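Local coordinates for lipid binding protein LpqN (Mycobacterium tuberculosis, PDB 6E5F) that takes part in cell envelope biogenesis, interacts with the periplasmic loops of the mycolate transporters MmpL3 and MmpL11, and binds a lauryl trehaloside, at residues A217-I220 and D221-T225. Sequence-based numbering, arbitrary orientation.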
loop_
_atom_site.group_PDB
_atom_site.type_symbol
_atom_site.label_atom_id
_atom_site.label_comp_id
_atom_site.label_asym_id
_atom_site.label_seq_id
_atom_site.Cartn_x
_atom_site.Cartn_y
_atom_site.Cartn_z
ATOM N N ALA A 217 -10.344 5.871 -0.423
ATOM C CA ALA A 217 -9.063 6.385 -0.895
ATOM C C ALA A 217 -9.020 7.904 -0.835
ATOM O O ALA A 217 -7.985 8.489 -0.489
ATOM C CB ALA A 217 -8.831 5.922 -2.330
ATOM N N ASN A 218 -10.122 8.563 -1.192
ATOM C CA ASN A 218 -10.165 10.019 -1.128
ATOM C C ASN A 218 -9.940 10.508 0.294
ATOM O O ASN A 218 -9.203 11.474 0.516
ATOM C CB ASN A 218 -11.508 10.521 -1.646
ATOM C CG ASN A 218 -11.771 10.102 -3.070
ATOM O OD1 ASN A 218 -10.877 10.136 -3.916
ATOM N ND2 ASN A 218 -13.002 9.693 -3.345
ATOM N N VAL A 219 -10.578 9.857 1.269
ATOM C CA VAL A 219 -10.385 10.234 2.665
ATOM C C VAL A 219 -8.920 10.081 3.052
ATOM O O VAL A 219 -8.335 10.961 3.695
ATOM C CB VAL A 219 -11.309 9.399 3.570
ATOM C CG1 VAL A 219 -11.088 9.757 5.029
ATOM C CG2 VAL A 219 -12.765 9.608 3.178
ATOM N N ILE A 220 -8.304 8.966 2.659
ATOM C CA ILE A 220 -6.899 8.732 2.981
ATOM C C ILE A 220 -6.015 9.784 2.324
ATOM O O ILE A 220 -5.100 10.328 2.953
ATOM C CB ILE A 220 -6.498 7.301 2.574
ATOM C CG1 ILE A 220 -7.224 6.281 3.456
ATOM C CG2 ILE A 220 -4.981 7.128 2.649
ATOM C CD1 ILE A 220 -7.089 4.840 2.982
ATOM N N ASP A 221 -6.275 10.092 1.053
ATOM C CA ASP A 221 -5.423 11.032 0.335
ATOM C C ASP A 221 -5.461 12.421 0.957
ATOM O O ASP A 221 -4.447 13.128 0.956
ATOM C CB ASP A 221 -5.842 11.101 -1.134
ATOM C CG ASP A 221 -5.547 9.818 -1.886
ATOM O OD1 ASP A 221 -4.872 8.933 -1.317
ATOM O OD2 ASP A 221 -5.992 9.695 -3.047
ATOM N N GLU A 222 -6.605 12.826 1.505
ATOM C CA GLU A 222 -6.769 14.201 1.955
ATOM C C GLU A 222 -6.451 14.406 3.432
ATOM O O GLU A 222 -6.139 15.536 3.826
ATOM C CB GLU A 222 -8.191 14.696 1.648
ATOM C CG GLU A 222 -9.220 14.398 2.725
ATOM C CD GLU A 222 -10.622 14.850 2.350
ATOM O OE1 GLU A 222 -10.870 15.105 1.153
ATOM O OE2 GLU A 222 -11.474 14.951 3.258
ATOM N N GLN A 223 -6.511 13.357 4.257
ATOM C CA GLN A 223 -6.376 13.513 5.701
ATOM C C GLN A 223 -5.119 12.881 6.286
ATOM O O GLN A 223 -4.818 13.126 7.461
ATOM C CB GLN A 223 -7.604 12.937 6.425
ATOM C CG GLN A 223 -8.921 13.573 6.007
ATOM C CD GLN A 223 -10.102 13.102 6.835
ATOM O OE1 GLN A 223 -9.934 12.460 7.871
ATOM N NE2 GLN A 223 -11.308 13.419 6.376
ATOM N N THR A 224 -4.374 12.090 5.519
ATOM C CA THR A 224 -3.203 11.422 6.071
ATOM C C THR A 224 -2.092 12.431 6.326
ATOM O O THR A 224 -1.781 13.264 5.471
ATOM C CB THR A 224 -2.702 10.339 5.115
ATOM O OG1 THR A 224 -3.693 9.315 4.990
ATOM C CG2 THR A 224 -1.416 9.718 5.640
ATOM N N THR A 225 -1.489 12.348 7.508
ATOM C CA THR A 225 -0.299 13.115 7.835
ATOM C C THR A 225 0.845 12.145 8.089
ATOM O O THR A 225 0.641 11.053 8.631
ATOM C CB THR A 225 -0.521 13.984 9.076
ATOM O OG1 THR A 225 -0.614 13.151 10.239
ATOM C CG2 THR A 225 -1.793 14.808 8.939
HETATM O O HOH W 1 -8.128 11.086 -4.122
#
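The last turn of helix 210-223 ends where Thr-224 leaves helical geometry, and there the carbonyl of Ile-220 is gripped twice by Thr-224. The hydroxyl OG1 of Thr-224 lies 2.7 Å from Ile-220 O, and Thr-224 N reaches the same oxygen at 3.2 Å; the two donors come from opposite faces of the carbonyl plane. With OG1 beside its own backbone N (chi1 -64°), the hydroxyl of Thr-224 lies against the preceding turn, where OG1 also sits 3.5 Å from Ile-220 CG2. One turn earlier, Asp-221 N donates to Ala-217 O at 2.8 Å. The carboxylate of Asp-221 is shared: OD1 forms a salt bridge with Lys-186 on strand 179-192, while OD2 takes a hydrogen bond from a water that also donates to Asn-218 OD1, so the water links side chains three residues apart. On another side of the helix, Val-219 and Gln-223 run alongside each other, CG1 of Val-219 lying 3.9 Å from Gln-223 NE2, and both side chains touch Pro-88. Ala-217 lines the pocket for the dodecyl trehaloside, whereas Thr-225 pairs through its backbone with Asp-86. The arrangement is a helix C-terminus at which a threonine hydroxyl and the backbone N-H of the same residue share the carbonyl four residues back (i to i-4), here leading from a lipid-pocket helix into a short antiparallel strand.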